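Bak protein (Grouper iridovirus, PDB 5VMN) is a viral Bcl-2 family protein that inhibits host apoptosis by sequestering the pro-apoptotic protein Bim. Local coordinates at residues A[19-22]-A[23-26]; A[90-93]-A[94-98]; A[102-105]-A[106-109]. All coordinates share one frame; numbering follows the deposited sequence.

Interaction 1: A[19-22]-A[23-26]. With NO3 (nitrate ion), chain B; EDO (1,2-ethanediol), chain N.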
ATOM      1  N   ARG A  19     -10.953 -11.448   5.536  1.00 53.54           N
ATOM      2  CA  ARG A  19     -11.442 -10.665   6.663  1.00 55.29           C
ATOM      3  C   ARG A  19     -10.669  -9.355   6.745  1.00 52.63           C
ATOM      4  O   ARG A  19      -9.438  -9.348   6.661  1.00 62.01           O
ATOM      5  CB  ARG A  19     -11.303 -11.454   7.958  1.00 60.50           C
ATOM      6  CG  ARG A  19     -11.964 -12.838   7.921  1.00 75.84           C
ATOM      7  CD  ARG A  19     -13.473 -12.766   7.669  1.00 78.55           C
ATOM      8  NE  ARG A  19     -14.134 -14.071   7.811  1.00 83.45           N
ATOM      9  CZ  ARG A  19     -14.758 -14.501   8.912  1.00 84.76           C
ATOM     10  NH1 ARG A  19     -14.823 -13.740   9.999  1.00 80.54           N
ATOM     11  NH2 ARG A  19     -15.326 -15.704   8.925  1.00 83.15           N
ATOM     12  N   MET A  20     -11.399  -8.248   6.899  1.00 39.21           N
ATOM     13  CA  MET A  20     -10.862  -6.892   6.884  1.00 32.59           C
ATOM     14  C   MET A  20     -11.781  -6.024   7.734  1.00 33.09           C
ATOM     15  O   MET A  20     -12.991  -6.239   7.730  1.00 35.51           O
ATOM     16  CB  MET A  20     -10.809  -6.298   5.469  1.00 30.85           C
ATOM     17  CG  MET A  20      -9.826  -6.961   4.552  1.00 31.66           C
ATOM     18  SD  MET A  20      -9.743  -6.164   2.946  1.00 30.21           S
ATOM     19  CE  MET A  20     -11.169  -6.938   2.178  1.00 37.56           C
ATOM     20  N   CYS A  21     -11.224  -5.048   8.441  1.00 32.11           N
ATOM     21  CA  CYS A  21     -12.075  -4.086   9.153  1.00 32.53           C
ATOM     22  C   CYS A  21     -12.612  -3.095   8.141  1.00 31.28           C
ATOM     23  O   CYS A  21     -12.129  -3.019   7.017  1.00 29.92           O
ATOM     24  CB  CYS A  21     -11.284  -3.375  10.243  1.00 34.13           C
ATOM     25  SG  CYS A  21      -9.979  -2.325   9.615  1.00 39.18           S
ATOM     26  N   PRO A  22     -13.614  -2.294   8.511  1.00 31.90           N
ATOM     27  CA  PRO A  22     -14.255  -1.453   7.496  1.00 31.20           C
ATOM     28  C   PRO A  22     -13.294  -0.517   6.790  1.00 29.16           C
ATOM     29  O   PRO A  22     -13.383  -0.340   5.561  1.00 28.44           O
ATOM     30  CB  PRO A  22     -15.332  -0.701   8.315  1.00 32.46           C
ATOM     31  CG  PRO A  22     -15.593  -1.558   9.447  1.00 34.21           C
ATOM     32  CD  PRO A  22     -14.376  -2.319   9.775  1.00 33.75           C
ATOM     33  N   LEU A  23     -12.344   0.064   7.521  1.00 28.45           N
ATOM     34  CA  LEU A  23     -11.422   0.992   6.888  1.00 26.84           C
ATOM     35  C   LEU A  23     -10.533   0.260   5.905  1.00 25.80           C
ATOM     36  O   LEU A  23     -10.334   0.721   4.778  1.00 24.83           O
ATOM     37  CB  LEU A  23     -10.573   1.691   7.935  1.00 27.99           C
ATOM     38  CG  LEU A  23      -9.523   2.673   7.425  1.00 25.70           C
ATOM     39  CD1 LEU A  23     -10.117   3.725   6.534  1.00 25.17           C
ATOM     40  CD2 LEU A  23      -8.883   3.365   8.624  1.00 31.13           C
ATOM     41  N   THR A  24     -10.002  -0.885   6.313  1.00 26.22           N
ATOM     42  CA  THR A  24      -9.130  -1.632   5.403  1.00 25.43           C
ATOM     43  C   THR A  24      -9.911  -2.096   4.178  1.00 25.59           C
ATOM     44  O   THR A  24      -9.404  -2.040   3.049  1.00 24.62           O
ATOM     45  CB  THR A  24      -8.504  -2.800   6.158  1.00 26.71           C
ATOM     46  OG1 THR A  24      -7.685  -2.252   7.199  1.00 28.92           O
ATOM     47  CG2 THR A  24      -7.626  -3.626   5.258  1.00 26.26           C
ATOM     48  N   ARG A  25     -11.169  -2.517   4.374  1.00 27.05           N
ATOM     49  CA  ARG A  25     -12.003  -2.944   3.255  1.00 27.66           C
ATOM     50  C   ARG A  25     -12.230  -1.810   2.271  1.00 26.75           C
ATOM     51  O   ARG A  25     -12.226  -2.022   1.052  1.00 26.58           O
ATOM     52  CB  ARG A  25     -13.346  -3.487   3.774  1.00 29.76           C
ATOM     53  CG  ARG A  25     -14.256  -4.030   2.669  1.00 31.34           C
ATOM     54  CD  ARG A  25     -15.518  -4.686   3.200  1.00 40.19           C
ATOM     55  NE  ARG A  25     -15.264  -5.707   4.216  1.00 49.97           N
ATOM     56  CZ  ARG A  25     -14.800  -6.928   3.968  1.00 49.22           C
ATOM     57  NH1 ARG A  25     -14.504  -7.312   2.730  1.00 53.17           N
ATOM     58  NH2 ARG A  25     -14.614  -7.773   4.976  1.00 60.07           N
ATOM     59  N   GLU A  26     -12.470  -0.592   2.769  1.00 26.45           N
ATOM     60  CA  GLU A  26     -12.674   0.526   1.845  1.00 25.91           C
ATOM     61  C   GLU A  26     -11.377   0.895   1.125  1.00 24.34           C
ATOM     62  O   GLU A  26     -11.391   1.222  -0.068  1.00 24.09           O
ATOM     63  CB  GLU A  26     -13.250   1.744   2.585  1.00 26.35           C
ATOM     64  CG  GLU A  26     -13.710   2.857   1.651  1.00 32.53           C
ATOM     65  CD  GLU A  26     -14.812   2.413   0.697  1.00 44.59           C
ATOM     66  OE1 GLU A  26     -14.990   3.047  -0.359  1.00 48.99           O
ATOM     67  OE2 GLU A  26     -15.500   1.425   1.011  1.00 39.59           O
TER
HETATM   68  N   NO3 B 201     -12.257   1.076  10.965  1.00 29.09           N
HETATM   69  O1  NO3 B 201     -11.973  -0.067  10.500  1.00 30.33           O
HETATM   70  O2  NO3 B 201     -12.999   1.856  10.272  1.00 29.05           O
HETATM   71  O3  NO3 B 201     -11.787   1.463  12.079  1.00 28.66           O
HETATM   72  C1  EDO N 213     -13.303  -5.019  -0.707  1.00 58.94           C
HETATM   73  O1  EDO N 213     -14.041  -3.801  -0.624  1.00 82.34           O
HETATM   74  C2  EDO N 213     -13.172  -5.291  -2.186  1.00 61.46           C
HETATM   75  O2  EDO N 213     -12.565  -4.119  -2.722  1.00 51.68           O
HETATM   76  O   HOH W   1     -15.520  -5.138   6.755  1.00 50.33           O
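The Met20 side chain packs across the guanidinium end of Arg25 where the chain enters helix 22-37. Their side chains cross at about a right angle: the Met20 chain bends at chi3 (-82°) and brings CE within 3.4 Å of Arg25 NH1, while Met20 CB sits over one guanidinium face, offset toward its rim. On its way there the thioether passes the methyl of Thr24, with Met20 SD 4.0 Å from Thr24 CG2. Backbone bonds from Arg25 N to Cys21 O and from Glu26 N to Pro22 O close the first helical turn. Cys21 is the N-cap, with Pro22 as the first helical residue. With SG between its backbone N and carbonyl carbon (chi1 66°), Cys21 SG accepts a weak, long capping bond of 3.6 Å from Thr24 N. A nitrate, probably from the crystallisation liquor, takes another amide of this turn: Leu23 N donates to its O1 at 3.0 Å. Water 1 lies in the guanidinium plane at its edge, accepting from Arg25 NE at 2.6 Å and donating to Met20 O at 2.9 Å. Thr24 OG1, buried against Cys21 SG at 3.3 Å, has no hydrogen-bonding partner. Leu23 packs on Trp117 and Ala121 of helix 116-122.

Interaction 2: A[90-93]-A[94-98]. With NO3 (nitrate ion), chain H.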
ATOM      1  N   GLU A  90       7.646 -15.168   0.837  1.00 39.76           N
ATOM      2  CA  GLU A  90       7.553 -13.981  -0.008  1.00 34.39           C
ATOM      3  C   GLU A  90       6.410 -13.069   0.431  1.00 35.62           C
ATOM      4  O   GLU A  90       6.571 -11.848   0.469  1.00 31.92           O
ATOM      5  CB  GLU A  90       7.370 -14.356  -1.476  1.00 37.06           C
ATOM      6  CG  GLU A  90       7.428 -13.122  -2.405  1.00 35.73           C
ATOM      7  CD  GLU A  90       7.104 -13.435  -3.852  1.00 38.54           C
ATOM      8  OE1 GLU A  90       6.984 -14.636  -4.185  1.00 37.63           O
ATOM      9  OE2 GLU A  90       6.976 -12.464  -4.642  1.00 39.93           O
ATOM     10  N   ARG A  91       5.253 -13.637   0.760  1.00 34.64           N
ATOM     11  CA  ARG A  91       4.114 -12.803   1.156  1.00 31.33           C
ATOM     12  C   ARG A  91       4.438 -12.010   2.413  1.00 33.02           C
ATOM     13  O   ARG A  91       4.135 -10.814   2.511  1.00 31.92           O
ATOM     14  CB  ARG A  91       2.885 -13.686   1.375  1.00 41.13           C
ATOM     15  CG  ARG A  91       2.248 -14.170   0.079  1.00 34.08           C
ATOM     16  CD  ARG A  91       1.001 -14.993   0.337  1.00 35.01           C
ATOM     17  NE  ARG A  91       1.292 -16.353   0.751  1.00 43.14           N
ATOM     18  CZ  ARG A  91       1.433 -17.390  -0.070  1.00 49.54           C
ATOM     19  NH1 ARG A  91       1.331 -17.248  -1.388  1.00 40.95           N
ATOM     20  NH2 ARG A  91       1.686 -18.586   0.435  1.00 44.05           N
ATOM     21  N   THR A  92       5.085 -12.652   3.378  1.00 34.97           N
ATOM     22  CA  THR A  92       5.459 -11.943   4.594  1.00 34.26           C
ATOM     23  C   THR A  92       6.412 -10.801   4.292  1.00 36.10           C
ATOM     24  O   THR A  92       6.270  -9.701   4.829  1.00 35.45           O
ATOM     25  CB  THR A  92       6.100 -12.918   5.576  1.00 45.02           C
ATOM     26  OG1 THR A  92       5.126 -13.893   5.943  1.00 47.44           O
ATOM     27  CG2 THR A  92       6.598 -12.182   6.812  1.00 55.75           C
ATOM     28  N   GLN A  93       7.409 -11.051   3.448  1.00 34.83           N
ATOM     29  CA  GLN A  93       8.366 -10.006   3.112  1.00 38.14           C
ATOM     30  C   GLN A  93       7.687  -8.838   2.410  1.00 30.96           C
ATOM     31  O   GLN A  93       8.033  -7.680   2.659  1.00 34.97           O
ATOM     32  CB  GLN A  93       9.499 -10.591   2.260  1.00 41.52           C
ATOM     33  CG  GLN A  93      10.369 -11.561   3.051  1.00 44.97           C
ATOM     34  CD  GLN A  93      11.159 -12.537   2.172  1.00 61.42           C
ATOM     35  OE1 GLN A  93      11.350 -12.310   0.977  1.00 54.65           O
ATOM     36  NE2 GLN A  93      11.604 -13.636   2.771  1.00 60.64           N
ATOM     37  N   ILE A  94       6.718  -9.109   1.525  1.00 31.49           N
ATOM     38  CA  ILE A  94       5.995  -8.020   0.872  1.00 29.92           C
ATOM     39  C   ILE A  94       5.301  -7.153   1.913  1.00 27.04           C
ATOM     40  O   ILE A  94       5.378  -5.917   1.881  1.00 26.45           O
ATOM     41  CB  ILE A  94       4.992  -8.578  -0.153  1.00 27.11           C
ATOM     42  CG1 ILE A  94       5.722  -9.120  -1.373  1.00 29.00           C
ATOM     43  CG2 ILE A  94       4.027  -7.509  -0.618  1.00 25.83           C
ATOM     44  CD1 ILE A  94       4.903 -10.084  -2.186  1.00 29.26           C
ATOM     45  N   THR A  95       4.599  -7.793   2.849  1.00 29.35           N
ATOM     46  CA  THR A  95       3.889  -7.034   3.877  1.00 32.07           C
ATOM     47  C   THR A  95       4.863  -6.260   4.756  1.00 29.89           C
ATOM     48  O   THR A  95       4.619  -5.097   5.092  1.00 31.87           O
ATOM     49  CB  THR A  95       3.034  -7.967   4.733  1.00 42.36           C
ATOM     50  OG1 THR A  95       3.877  -8.865   5.452  1.00 59.80           O
ATOM     51  CG2 THR A  95       2.110  -8.760   3.873  1.00 38.17           C
ATOM     52  N   GLU A  96       5.986  -6.884   5.122  1.00 33.14           N
ATOM     53  CA  GLU A  96       6.979  -6.186   5.931  1.00 33.30           C
ATOM     54  C   GLU A  96       7.601  -5.035   5.168  1.00 34.42           C
ATOM     55  O   GLU A  96       7.877  -3.984   5.756  1.00 39.11           O
ATOM     56  CB  GLU A  96       8.077  -7.155   6.393  1.00 38.34           C
ATOM     57  CG  GLU A  96       7.574  -8.296   7.241  1.00 44.77           C
ATOM     58  CD  GLU A  96       8.663  -9.313   7.579  1.00 56.42           C
ATOM     59  OE1 GLU A  96       8.608  -9.835   8.704  1.00 58.53           O
ATOM     60  OE2 GLU A  96       9.558  -9.588   6.738  1.00 56.24           O
ATOM     61  N   GLN A  97       7.838  -5.217   3.858  1.00 32.68           N
ATOM     62  CA  GLN A  97       8.371  -4.137   3.038  1.00 32.47           C
ATOM     63  C   GLN A  97       7.396  -2.957   3.018  1.00 33.66           C
ATOM     64  O   GLN A  97       7.803  -1.792   3.141  1.00 30.12           O
ATOM     65  CB  GLN A  97       8.643  -4.650   1.609  1.00 34.81           C
ATOM     66  CG  GLN A  97       9.825  -5.643   1.463  1.00 41.17           C
ATOM     67  CD  GLN A  97       9.932  -6.337   0.063  1.00 36.64           C
ATOM     68  OE1 GLN A  97       9.244  -5.982  -0.883  1.00 34.31           O
ATOM     69  NE2 GLN A  97      10.772  -7.355  -0.024  1.00 42.76           N
ATOM     70  N   LEU A  98       6.102  -3.249   2.880  1.00 29.88           N
ATOM     71  CA  LEU A  98       5.078  -2.202   2.901  1.00 28.27           C
ATOM     72  C   LEU A  98       5.071  -1.465   4.225  1.00 31.21           C
ATOM     73  O   LEU A  98       5.069  -0.229   4.267  1.00 33.38           O
ATOM     74  CB  LEU A  98       3.700  -2.807   2.668  1.00 38.76           C
ATOM     75  CG  LEU A  98       3.045  -2.649   1.332  1.00 42.45           C
ATOM     76  CD1 LEU A  98       1.641  -3.175   1.443  1.00 36.93           C
ATOM     77  CD2 LEU A  98       3.039  -1.230   0.878  1.00 29.37           C
TER
HETATM   78  N   NO3 H 207       1.916 -21.011  -1.936  1.00 68.07           N
HETATM   79  O1  NO3 H 207       2.539 -21.023  -0.827  1.00 63.44           O
HETATM   80  O2  NO3 H 207       1.744 -22.083  -2.587  1.00 71.17           O
HETATM   81  O3  NO3 H 207       1.460 -19.929  -2.407  1.00 56.45           O
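Thr92 O is gripped by two donors, the hydroxyl of Thr95 and the amide of Glu96. Both bonds belong to helix 88-103 of the Bcl-2 fold: Glu96 N gives the regular i to i+4 bond, while Thr95 OG1 turns back on the carbonyl three residues earlier, only 2.6 Å from Thr92 O. A chi1 of 65° sets this hydroxyl between its own backbone N and carbonyl carbon. It reaches the acceptor from the flank, with a C=O...donor angle of 120°. On the solvent side, the Thr92 methyl crosses the end of the extended Glu96 chain, with Thr92 CG2 3.6 Å from Glu96 CD. The hydroxyl of Thr92 bonds instead to Glu88 O. Toward the interior, Glu90 CG lies 4.0 Å from Ile94 CD1, and Ile94 packs on Tyr81, Leu15 and Ile53. Gln97 CG passes 3.0 Å from Gln93 O, while its amide reaches the start of helix 53-60, where Gln97 OE1 accepts from Ile53 N. Arg91 NH2 forms a salt bridge with Glu88 of the same helix. A nitrate, probably from the crystallisation liquor, lies at the guanidinium edge: Arg91 NH1 donates to its O3 and Arg91 NH2 to its O1, each at 2.9 Å.

Interaction 3: A[102-105]-A[106-109]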
ATOM      1  N   PHE A 102       5.752   2.702   5.096  1.00 31.02           N
ATOM      2  CA  PHE A 102       4.805   3.631   5.707  1.00 30.65           C
ATOM      3  C   PHE A 102       5.268   4.095   7.080  1.00 37.05           C
ATOM      4  O   PHE A 102       4.797   5.126   7.570  1.00 37.06           O
ATOM      5  CB  PHE A 102       3.411   2.997   5.794  1.00 28.00           C
ATOM      6  CG  PHE A 102       2.692   2.970   4.473  1.00 26.42           C
ATOM      7  CD1 PHE A 102       2.205   4.140   3.912  1.00 26.38           C
ATOM      8  CD2 PHE A 102       2.543   1.797   3.777  1.00 28.30           C
ATOM      9  CE1 PHE A 102       1.583   4.134   2.690  1.00 29.60           C
ATOM     10  CE2 PHE A 102       1.891   1.779   2.565  1.00 27.91           C
ATOM     11  CZ  PHE A 102       1.434   2.957   1.997  1.00 29.05           C
ATOM     12  N   ARG A 103       6.205   3.389   7.699  1.00 34.44           N
ATOM     13  CA  ARG A 103       6.736   3.833   8.987  1.00 35.83           C
ATOM     14  C   ARG A 103       7.833   4.881   8.855  1.00 35.98           C
ATOM     15  O   ARG A 103       8.242   5.461   9.862  1.00 37.28           O
ATOM     16  CB  ARG A 103       7.263   2.639   9.775  1.00 43.04           C
ATOM     17  CG  ARG A 103       6.160   1.697  10.249  1.00 54.92           C
ATOM     18  CD  ARG A 103       6.669   0.719  11.308  1.00 62.59           C
ATOM     19  NE  ARG A 103       7.928   0.076  10.912  1.00 74.53           N
ATOM     20  CZ  ARG A 103       8.052  -1.181  10.482  1.00 61.85           C
ATOM     21  NH1 ARG A 103       6.993  -1.983  10.383  1.00 70.02           N
ATOM     22  NH2 ARG A 103       9.247  -1.639  10.144  1.00 60.22           N
ATOM     23  N   GLN A 104       8.328   5.141   7.657  1.00 36.12           N
ATOM     24  CA  GLN A 104       9.275   6.229   7.479  1.00 35.80           C
ATOM     25  C   GLN A 104       8.648   7.544   7.913  1.00 37.23           C
ATOM     26  O   GLN A 104       7.475   7.817   7.630  1.00 36.08           O
ATOM     27  CB  GLN A 104       9.707   6.329   6.022  1.00 36.12           C
ATOM     28  CG  GLN A 104      10.486   5.122   5.519  1.00 32.77           C
ATOM     29  CD  GLN A 104      10.917   5.268   4.063  1.00 34.51           C
ATOM     30  OE1 GLN A 104      12.102   5.296   3.754  1.00 37.99           O
ATOM     31  NE2 GLN A 104       9.952   5.348   3.170  1.00 33.06           N
ATOM     32  N   ASP A 105       9.451   8.369   8.591  1.00 39.88           N
ATOM     33  CA  ASP A 105       8.909   9.558   9.245  1.00 45.64           C
ATOM     34  C   ASP A 105       8.184  10.465   8.247  1.00 42.73           C
ATOM     35  O   ASP A 105       7.094  10.979   8.534  1.00 41.67           O
ATOM     36  CB  ASP A 105      10.036  10.312   9.953  1.00 54.65           C
ATOM     37  CG  ASP A 105      10.436   9.670  11.287  1.00 56.12           C
ATOM     38  OD1 ASP A 105       9.730   8.748  11.754  1.00 56.43           O
ATOM     39  OD2 ASP A 105      11.461  10.092  11.874  1.00 60.95           O
ATOM     40  N   ALA A 106       8.761  10.664   7.058  1.00 38.93           N
ATOM     41  CA  ALA A 106       8.157  11.614   6.129  1.00 41.09           C
ATOM     42  C   ALA A 106       6.826  11.088   5.603  1.00 38.07           C
ATOM     43  O   ALA A 106       5.885  11.862   5.397  1.00 35.65           O
ATOM     44  CB  ALA A 106       9.118  11.919   4.976  1.00 39.61           C
ATOM     45  N   ILE A 107       6.733   9.779   5.376  1.00 36.79           N
ATOM     46  CA  ILE A 107       5.497   9.183   4.875  1.00 32.18           C
ATOM     47  C   ILE A 107       4.422   9.232   5.947  1.00 31.49           C
ATOM     48  O   ILE A 107       3.275   9.632   5.699  1.00 31.92           O
ATOM     49  CB  ILE A 107       5.744   7.736   4.420  1.00 33.75           C
ATOM     50  CG1 ILE A 107       6.870   7.651   3.385  1.00 31.14           C
ATOM     51  CG2 ILE A 107       4.464   7.114   3.832  1.00 28.91           C
ATOM     52  CD1 ILE A 107       6.664   8.509   2.131  1.00 30.93           C
ATOM     53  N   SER A 108       4.783   8.801   7.159  1.00 34.95           N
ATOM     54  CA  SER A 108       3.863   8.808   8.288  1.00 32.76           C
ATOM     55  C   SER A 108       3.337  10.217   8.559  1.00 35.71           C
ATOM     56  O   SER A 108       2.141  10.416   8.791  1.00 34.91           O
ATOM     57  CB  SER A 108       4.591   8.261   9.521  1.00 39.72           C
ATOM     58  OG  SER A 108       3.711   8.139  10.609  1.00 54.63           O
ATOM     59  N   ASN A 109       4.237  11.200   8.563  1.00 37.79           N
ATOM     60  CA  ASN A 109       3.852  12.589   8.788  1.00 36.06           C
ATOM     61  C   ASN A 109       2.939  13.098   7.680  1.00 34.48           C
ATOM     62  O   ASN A 109       2.023  13.893   7.939  1.00 36.50           O
ATOM     63  CB  ASN A 109       5.098  13.473   8.876  1.00 40.54           C
ATOM     64  CG  ASN A 109       5.866  13.282  10.168  1.00 51.56           C
ATOM     65  OD1 ASN A 109       5.387  12.640  11.105  1.00 52.01           O
ATOM     66  ND2 ASN A 109       7.062  13.860  10.229  1.00 51.51           N
TER
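Phe102 and Ile107 make the apolar contact here, with the Ile107 branch methyl CG2 3.7 Å from Phe102 CD1. The methyl meets the ring obliquely, and the two side chains cross at a slant. Ile107 CG2 is anti to the backbone N, whereas CG1 takes the other direction (chi1 -55°) and runs beside Gln104, in the same sense as that side chain. There Ile107 CG1 approaches Gln104 NE2 at 3.9 Å and Gln104 CB at 4.1 Å, so the aliphatic branch is flanked by the glutamine. Ser108 turns its CB toward the preceding segment and rests 3.7 Å from Phe102 O.

These contacts span a helix-to-helix junction of the Bcl-2 fold. Helix 88-103 ends, Gln104 with its extended backbone (psi 139°) changes the direction of the chain, and helix 105-113 begins with Gln104 as its N-cap residue. The new helix is started by Ser108 N, which donates to Gln104 O over 2.9 Å with an almost straight N-H...O angle of 178°. Asn109 N then bonds to Asp105 O, also at 2.9 Å. The Asn109 side chain folds back over the same carbonyl, its CG 3.1 Å from Asp105 O.

Second-shell residues position both partners of Ile107. The extended Gln104 side chain carries its amide to Asn58 of helix 53-60: NE2 donates to Asn58 OD1 and also to Phe101 O, two bonds that hold the amide beside the isoleucine. Phe102 is fixed from the interior by other aromatics. Its ring meets that of Phe11 with the planes nearly parallel and forms an edge-to-face pair with Trp117, while Ile71 and Leu75 of helix 68-84 also pack against it.

Overall arrangement
The three contacts follow one another along the chain without touching across space. Interactions 2 and 3 adjoin in sequence and share helix 88-103, the first in its body and the second at its C-terminal end, with centres about 17 Å apart. Interaction 1, at the start of helix 22-37, lies about 19 Å from interaction 2 and 21 Å from interaction 3, centre to centre; the nearest atoms are about 10 and 11 Å away. Shared neighbours join them indirectly. Trp117 packs against Leu23 and Phe102, while Phe11 touches Leu98 and Phe102. Nitrate ions, probably from the crystallisation liquor, lie at or near all three: on Leu23 N, on the Arg91 guanidinium, and about 4 Å from the Phe102 side chain.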